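Local coordinates for protein gamma-D-glutamyl-L-lysine dipeptidyl-peptidase (Bacillus cereus ATCC 10987, PDB 3H41) that probably hydrolyses gamma-D-glutamyl-L-lysine bonds in peptidoglycan stem peptides, releasing L-Ala-gamma-D-Glu dipeptides during cell wall degradation, at residues 59-64 / 94-99; 14-19 / 98-103; 66-71 / 82-87. All coordinates share one frame; numbering follows the deposited sequence.

Overall arrangement
All three contacts lie in or against the SH3-like domain. Contacts 1 and 2 are buried and use the same strand, 96-101, which meets strand 60-65 in contact 1 and strand 15-19 in contact 2; those two partners are neighbours in a small sheet. Contact 3 is partly buried, within the 69-76/79-84 hairpin nested inside the loop that contact 1 closes. Contacts 1 and 2 join the same two sheets, contact 1 by side chains while lining the pocket for the alanine amine, contact 2 by apolar side chains and one backbone bridge; contact 3 combines hairpin pairing with a polar rim. L18 packs on V82 and V84, tying contact 2 to contact 3.

Contact 1: residues 59-64 / 94-99; sequences KLETQA and EGYPGW. With ALA (alanine), chain B.
T62 sits over one face of the Y96 ring, its CG2 methyl 3.8 Å from Y96 CD1, while E61 approaches the same ring obliquely from the neighbouring position in the strand. Both residues turn their side chains towards 94-99 because strand 60-65 carries a beta bulge here, with E61 N and T62 O both bonded to the backbone of L18. The axes of 60-64 and 96-99 stand at 103° to each other and the two segments share no backbone bonds, so the side chains do the joining.

E61 is bent at chi2, which brings its carboxylate obliquely across to the tyrosine. OE1 of E61 lies 3.6 Å from Y96 CE1, and carboxylate and ring planes stand 73° apart, well away from a stack. Nearer its root, E61 CG rests 3.3 Å from P97 O and 3.9 Å from G98 CA; that P97 carbonyl is buried without a hydrogen-bonding partner in the model. The polar ends are held from elsewhere: E61 OE1 forms a salt bridge with R91, T62 OG1 bonds Q87 and R233, and Y96 OH bonds D234.

With CG of Y96 anti to the backbone N (chi1 -152°), the phenol extends across to the bound alanine, placing Y96 OH 2.9 Å from the alanine N. The same nitrogen donates to E61 O over 2.7 Å and is also bonded to D234 OD1. The alanine amine is thus gripped by the E61 carbonyl and D234, with Y96 OH close by and the E61 carboxylate turned to R91 instead. Several oxygens gathered round one amine would favour its protonated form, consistent with a pocket that recognises the free N-terminal alanine of L-Ala-gamma-D-Glu.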
# COMPACT_ATOMS: atom_id res chain seq x y z
N LYS A 59 -9.57 -9.88 -10.61
CA LYS A 59 -10.58 -8.93 -10.17
C LYS A 59 -10.07 -7.57 -9.72
O LYS A 59 -10.83 -6.60 -9.80
CB LYS A 59 -11.45 -9.51 -9.07
CG LYS A 59 -12.39 -10.61 -9.56
CD LYS A 59 -13.54 -9.99 -10.39
CE LYS A 59 -14.23 -11.04 -11.26
NZ LYS A 59 -13.46 -11.24 -12.49
N LEU A 60 -8.87 -7.53 -9.16
CA LEU A 60 -8.31 -6.34 -8.50
C LEU A 60 -7.06 -5.77 -9.16
O LEU A 60 -6.27 -6.48 -9.79
CB LEU A 60 -7.96 -6.66 -7.05
CG LEU A 60 -9.07 -7.21 -6.15
CD1 LEU A 60 -8.59 -7.40 -4.67
CD2 LEU A 60 -10.37 -6.38 -6.22
N GLU A 61 -6.86 -4.48 -8.94
CA GLU A 61 -5.74 -3.74 -9.49
C GLU A 61 -4.77 -3.32 -8.42
O GLU A 61 -3.59 -3.62 -8.50
CB GLU A 61 -6.27 -2.50 -10.20
CG GLU A 61 -7.06 -2.80 -11.46
CD GLU A 61 -6.19 -3.20 -12.64
OE1 GLU A 61 -5.00 -3.59 -12.46
OE2 GLU A 61 -6.70 -3.11 -13.78
N THR A 62 -5.27 -2.58 -7.42
CA THR A 62 -4.43 -2.04 -6.38
C THR A 62 -5.31 -1.52 -5.25
O THR A 62 -6.52 -1.66 -5.29
CB THR A 62 -3.50 -0.92 -6.89
OG1 THR A 62 -2.52 -0.59 -5.88
CG2 THR A 62 -4.32 0.32 -7.31
N GLN A 63 -4.70 -0.95 -4.23
CA GLN A 63 -5.45 -0.20 -3.25
C GLN A 63 -4.80 1.14 -3.07
O GLN A 63 -3.57 1.25 -3.24
CB GLN A 63 -5.48 -0.94 -1.91
CG GLN A 63 -6.35 -2.24 -1.89
CD GLN A 63 -6.31 -2.90 -0.54
OE1 GLN A 63 -5.25 -2.94 0.12
NE2 GLN A 63 -7.46 -3.39 -0.07
N ALA A 64 -5.60 2.16 -2.73
CA ALA A 64 -5.10 3.52 -2.52
C ALA A 64 -5.53 3.97 -1.15
O ALA A 64 -6.67 3.69 -0.73
CB ALA A 64 -5.63 4.47 -3.59
N GLU A 94 0.33 8.42 -15.88
CA GLU A 94 -0.19 9.31 -14.83
C GLU A 94 -0.45 8.62 -13.50
O GLU A 94 -0.41 9.25 -12.45
CB GLU A 94 -1.48 9.98 -15.28
CG GLU A 94 -1.90 11.14 -14.37
CD GLU A 94 -2.98 12.04 -14.96
OE1 GLU A 94 -3.45 11.77 -16.10
OE2 GLU A 94 -3.37 13.01 -14.28
N GLY A 95 -0.75 7.33 -13.53
CA GLY A 95 -1.08 6.62 -12.30
C GLY A 95 -1.59 5.21 -12.56
O GLY A 95 -1.80 4.82 -13.72
N TYR A 96 -1.83 4.49 -11.48
CA TYR A 96 -2.27 3.10 -11.54
C TYR A 96 -3.75 3.05 -11.78
O TYR A 96 -4.52 3.64 -11.02
CB TYR A 96 -1.91 2.32 -10.24
CG TYR A 96 -1.72 0.85 -10.53
CD1 TYR A 96 -2.81 0.04 -10.74
CD2 TYR A 96 -0.45 0.29 -10.66
CE1 TYR A 96 -2.66 -1.27 -11.03
CE2 TYR A 96 -0.29 -1.06 -10.97
CZ TYR A 96 -1.42 -1.83 -11.16
OH TYR A 96 -1.37 -3.17 -11.49
N PRO A 97 -4.17 2.36 -12.84
CA PRO A 97 -5.57 2.39 -13.20
C PRO A 97 -6.44 1.36 -12.49
O PRO A 97 -5.98 0.26 -12.16
CB PRO A 97 -5.53 2.11 -14.68
CG PRO A 97 -4.43 1.12 -14.80
CD PRO A 97 -3.37 1.66 -13.86
N GLY A 98 -7.69 1.71 -12.28
CA GLY A 98 -8.68 0.76 -11.84
C GLY A 98 -10.00 1.40 -11.48
O GLY A 98 -10.10 2.59 -11.45
N TRP A 99 -10.98 0.57 -11.18
CA TRP A 99 -12.35 1.01 -10.92
C TRP A 99 -12.68 0.94 -9.44
O TRP A 99 -12.32 -0.04 -8.73
CB TRP A 99 -13.33 0.14 -11.72
CG TRP A 99 -13.22 0.30 -13.19
CD1 TRP A 99 -12.38 -0.36 -14.03
CD2 TRP A 99 -14.03 1.16 -14.01
NE1 TRP A 99 -12.59 0.08 -15.33
CE2 TRP A 99 -13.60 1.00 -15.34
CE3 TRP A 99 -15.05 2.07 -13.74
CZ2 TRP A 99 -14.18 1.70 -16.41
CZ3 TRP A 99 -15.62 2.77 -14.80
CH2 TRP A 99 -15.19 2.58 -16.11
N ALA B . -1.51 -5.15 -9.32
CA ALA B . -1.45 -6.34 -8.36
C ALA B . -0.41 -7.35 -8.84
O ALA B . -0.14 -7.46 -10.05
CB ALA B . -2.81 -7.03 -8.27

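Contact 2: residues 14-19 / 98-103; sequences SAATLW and GWMPEK
M100, a selenomethionine in this crystal, meets A16 and L18 at an apolar centre where strand 15-19 packs against strand 96-101 of the SH3-like domain. The selenomethionine chain bends at chi3 (-68°), bringing its CE methyl against A16 CB at 3.6 Å, while SE lies 4.1 Å from L18 CD1, the L18 and M100 side chains extending along one another in the same direction. The other branch of L18, CD2, packs on the bare backbone of G98, 3.9 Å from its N, and L18 goes on to touch V82 and V84 of the next strand. This buried cluster therefore draws on two sheets: 15-19 pairs with 60-65, and 96-101 pairs with 79-84.

Further out the backbones themselves join. The axes of 15-19 and 98-101 come within 4.0 Å at 131°, too splayed for long pairing, and a single antiparallel bridge forms, with W19 and W99 as its hydrogen-bonded pair. W19 N donates to W99 O at 2.6 Å; W99 N returns the bond to W19 O at 2.8 Å. L18 CA adds a CH...O contact to W99 O.

The two indoles do not stack on each other. W19 has W79 as an edge-to-face partner, whereas W99 heads out to P22, K81 and D74. Each indole instead offers its edge to the opposite bridge carbonyl: W19 CD1 lies 3.5 Å from W99 O, and W99 CD1 the same 3.5 Å from W19 O.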
# COMPACT_ATOMS: atom_id res chain seq x y z
N SER A 14 -10.26 4.71 4.49
CA SER A 14 -8.92 4.32 4.99
C SER A 14 -8.11 3.68 3.87
O SER A 14 -6.95 4.05 3.63
CB SER A 14 -9.02 3.42 6.20
OG SER A 14 -9.80 2.27 5.88
N ALA A 15 -8.72 2.75 3.16
CA ALA A 15 -8.15 2.26 1.92
C ALA A 15 -9.25 1.86 0.92
O ALA A 15 -10.25 1.20 1.28
CB ALA A 15 -7.14 1.14 2.17
N ALA A 16 -9.10 2.38 -0.31
CA ALA A 16 -9.99 2.03 -1.43
C ALA A 16 -9.37 0.90 -2.25
O ALA A 16 -8.21 0.94 -2.61
CB ALA A 16 -10.26 3.22 -2.33
N THR A 17 -10.21 -0.05 -2.63
CA THR A 17 -9.80 -1.17 -3.45
C THR A 17 -10.27 -0.90 -4.87
O THR A 17 -11.44 -0.57 -5.08
CB THR A 17 -10.45 -2.43 -2.88
OG1 THR A 17 -9.98 -2.60 -1.54
CG2 THR A 17 -10.07 -3.67 -3.71
N LEU A 18 -9.32 -0.97 -5.81
CA LEU A 18 -9.59 -0.74 -7.20
C LEU A 18 -9.74 -2.07 -7.96
O LEU A 18 -8.92 -2.99 -7.82
CB LEU A 18 -8.47 0.10 -7.81
CG LEU A 18 -8.60 1.62 -7.54
CD1 LEU A 18 -8.38 1.95 -6.08
CD2 LEU A 18 -7.59 2.34 -8.45
N TRP A 19 -10.77 -2.12 -8.78
CA TRP A 19 -11.20 -3.35 -9.49
C TRP A 19 -10.82 -3.26 -10.96
O TRP A 19 -10.74 -2.16 -11.50
CB TRP A 19 -12.73 -3.56 -9.32
CG TRP A 19 -13.07 -3.86 -7.89
CD1 TRP A 19 -13.03 -2.96 -6.86
CD2 TRP A 19 -13.38 -5.13 -7.28
NE1 TRP A 19 -13.32 -3.57 -5.68
CE2 TRP A 19 -13.55 -4.90 -5.90
CE3 TRP A 19 -13.59 -6.43 -7.78
CZ2 TRP A 19 -13.89 -5.93 -4.99
CZ3 TRP A 19 -13.90 -7.44 -6.89
CH2 TRP A 19 -14.07 -7.19 -5.50
N GLY A 98 -7.69 1.71 -12.28
CA GLY A 98 -8.68 0.76 -11.84
C GLY A 98 -10.00 1.40 -11.48
O GLY A 98 -10.10 2.59 -11.45
N TRP A 99 -10.98 0.57 -11.18
CA TRP A 99 -12.35 1.01 -10.92
C TRP A 99 -12.68 0.94 -9.44
O TRP A 99 -12.32 -0.04 -8.73
CB TRP A 99 -13.33 0.14 -11.72
CG TRP A 99 -13.22 0.30 -13.19
CD1 TRP A 99 -12.38 -0.36 -14.03
CD2 TRP A 99 -14.03 1.16 -14.01
NE1 TRP A 99 -12.59 0.08 -15.33
CE2 TRP A 99 -13.60 1.00 -15.34
CE3 TRP A 99 -15.05 2.07 -13.74
CZ2 TRP A 99 -14.18 1.70 -16.41
CZ3 TRP A 99 -15.62 2.77 -14.80
CH2 TRP A 99 -15.19 2.58 -16.11
N MSE A 100 -13.36 1.97 -8.96
CA MSE A 100 -13.74 2.09 -7.56
C MSE A 100 -15.09 2.83 -7.41
O MSE A 100 -15.49 3.56 -8.32
CB MSE A 100 -12.63 2.80 -6.78
CG MSE A 100 -12.33 4.23 -7.25
SE MSE A 100 -11.05 5.10 -6.05
CE MSE A 100 -12.20 5.23 -4.57
N PRO A 101 -15.79 2.63 -6.28
CA PRO A 101 -17.04 3.41 -6.09
C PRO A 101 -16.77 4.88 -5.96
O PRO A 101 -15.90 5.29 -5.19
CB PRO A 101 -17.62 2.87 -4.80
CG PRO A 101 -17.03 1.47 -4.67
CD PRO A 101 -15.65 1.60 -5.23
N GLU A 102 -17.53 5.68 -6.69
CA GLU A 102 -17.41 7.14 -6.60
C GLU A 102 -17.59 7.67 -5.18
O GLU A 102 -16.98 8.67 -4.79
CB GLU A 102 -18.41 7.84 -7.54
CG GLU A 102 -18.03 9.32 -7.70
CD GLU A 102 -18.74 9.99 -8.87
OE1 GLU A 102 -19.92 9.66 -9.10
OE2 GLU A 102 -18.10 10.83 -9.54
N LYS A 103 -18.42 7.00 -4.40
CA LYS A 103 -18.68 7.41 -3.04
C LYS A 103 -17.50 7.28 -2.09
O LYS A 103 -17.58 7.78 -0.97
CB LYS A 103 -19.87 6.65 -2.44
CG LYS A 103 -19.68 5.14 -2.28
CD LYS A 103 -21.00 4.49 -1.88
CE LYS A 103 -20.87 3.02 -1.59
NZ LYS A 103 -22.20 2.39 -1.25

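Contact 3: residues 66-71 / 82-87; sequences LGQEVT and VLVHGQ
The beta hairpin of strands 69-76 and 79-84 supplies this contact, near the end where strand 79-84 runs into a type II turn, V84 to Q87, with G86 in its third position. T71 and L83 form a hydrogen-bonded pair, T71 N to L83 O at 3.0 Å and L83 N to T71 O at 2.9 Å; V70 and V84 are the adjoining non-hydrogen-bonded pair. V70 CB also packs on V82 CB at 3.9 Å.

H85 lays one ring face over the peptide between E69 and V70. Its NE2 donates to T71 OG1 at 2.6 Å in the ring plane, which fixes the ring's rotation; E94 holds that hydroxyl in turn. The E69 carboxylate crosses the imidazole obliquely, planes 46° apart, with OE2 3.2 Å from H85 CE1, while its salt bridge goes to K8. Extended beyond CG, Q68 carries NE2 to H85 O at 3.0 Å; a water links that NE2 to Q87 NE2.

Strand 8-11 continues the sheet beyond 69-76, and 96-101 continues it beyond 79-84 through V82 and G98. Strand 15-19 packs over the face that carries V84, and Q87 NE2 bonds Q63 O of strand 60-65.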
# COMPACT_ATOMS: atom_id res chain seq x y z
N LEU A 66 -6.37 6.58 2.20
CA LEU A 66 -6.95 7.85 2.61
C LEU A 66 -6.03 9.01 2.24
O LEU A 66 -4.83 9.01 2.56
CB LEU A 66 -7.20 7.85 4.11
CG LEU A 66 -7.85 9.13 4.64
CD1 LEU A 66 -9.31 9.11 4.32
CD2 LEU A 66 -7.57 9.24 6.18
N GLY A 67 -6.60 10.00 1.55
CA GLY A 67 -5.85 11.17 1.13
C GLY A 67 -5.02 11.09 -0.14
O GLY A 67 -4.55 12.13 -0.62
N GLN A 68 -4.81 9.88 -0.68
CA GLN A 68 -4.06 9.73 -1.91
C GLN A 68 -4.85 10.39 -3.05
O GLN A 68 -6.10 10.34 -3.06
CB GLN A 68 -3.79 8.25 -2.20
CG GLN A 68 -2.69 7.97 -3.20
CD GLN A 68 -2.02 6.58 -3.04
OE1 GLN A 68 -2.45 5.72 -2.22
NE2 GLN A 68 -0.94 6.37 -3.80
N GLU A 69 -4.11 11.06 -3.95
CA GLU A 69 -4.74 11.78 -5.06
C GLU A 69 -4.93 10.84 -6.25
O GLU A 69 -4.08 9.99 -6.52
CB GLU A 69 -3.87 12.94 -5.50
CG GLU A 69 -4.57 13.88 -6.48
CD GLU A 69 -3.73 15.13 -6.79
OE1 GLU A 69 -3.13 15.71 -5.86
OE2 GLU A 69 -3.68 15.55 -7.97
N VAL A 70 -6.04 11.02 -6.95
CA VAL A 70 -6.31 10.27 -8.14
C VAL A 70 -6.79 11.23 -9.25
O VAL A 70 -7.29 12.32 -8.95
CB VAL A 70 -7.42 9.17 -7.92
CG1 VAL A 70 -7.06 8.24 -6.70
CG2 VAL A 70 -8.82 9.77 -7.79
N THR A 71 -6.63 10.79 -10.50
CA THR A 71 -7.27 11.44 -11.64
C THR A 71 -8.48 10.60 -12.07
O THR A 71 -8.32 9.42 -12.38
CB THR A 71 -6.29 11.58 -12.83
OG1 THR A 71 -5.11 12.30 -12.41
CG2 THR A 71 -7.02 12.28 -14.10
N VAL A 82 -10.14 5.46 -12.24
CA VAL A 82 -9.19 6.45 -11.69
C VAL A 82 -7.78 6.01 -11.98
O VAL A 82 -7.52 4.83 -12.26
CB VAL A 82 -9.42 6.71 -10.16
CG1 VAL A 82 -10.86 7.04 -9.87
CG2 VAL A 82 -9.00 5.52 -9.28
N LEU A 83 -6.87 6.97 -12.02
CA LEU A 83 -5.44 6.71 -12.03
C LEU A 83 -4.86 7.17 -10.69
O LEU A 83 -4.93 8.36 -10.33
CB LEU A 83 -4.75 7.46 -13.19
CG LEU A 83 -5.40 7.26 -14.56
CD1 LEU A 83 -4.66 8.10 -15.64
CD2 LEU A 83 -5.45 5.77 -14.93
N VAL A 84 -4.26 6.23 -9.96
CA VAL A 84 -3.72 6.50 -8.64
C VAL A 84 -2.33 7.08 -8.75
O VAL A 84 -1.38 6.45 -9.22
CB VAL A 84 -3.68 5.22 -7.75
CG1 VAL A 84 -3.10 5.58 -6.33
CG2 VAL A 84 -5.10 4.54 -7.65
N HIS A 85 -2.19 8.32 -8.31
CA HIS A 85 -0.91 8.99 -8.39
C HIS A 85 0.00 8.33 -7.35
O HIS A 85 -0.44 7.97 -6.24
CB HIS A 85 -1.04 10.48 -8.04
CG HIS A 85 -1.92 11.27 -8.96
ND1 HIS A 85 -1.93 12.66 -8.97
CD2 HIS A 85 -2.80 10.89 -9.91
CE1 HIS A 85 -2.78 13.09 -9.88
NE2 HIS A 85 -3.34 12.04 -10.46
N GLY A 86 1.26 8.18 -7.72
CA GLY A 86 2.27 7.69 -6.78
C GLY A 86 2.43 6.19 -6.77
O GLY A 86 3.18 5.67 -5.95
N GLN A 87 1.76 5.51 -7.70
CA GLN A 87 1.91 4.09 -7.88
C GLN A 87 2.36 3.84 -9.31
O GLN A 87 1.55 3.65 -10.21
CB GLN A 87 0.61 3.37 -7.54
CG GLN A 87 0.28 3.45 -6.04
CD GLN A 87 -0.84 2.50 -5.63
OE1 GLN A 87 -1.34 1.72 -6.45
NE2 GLN A 87 -1.26 2.58 -4.36
O HOH W 1 1.17 4.08 -2.88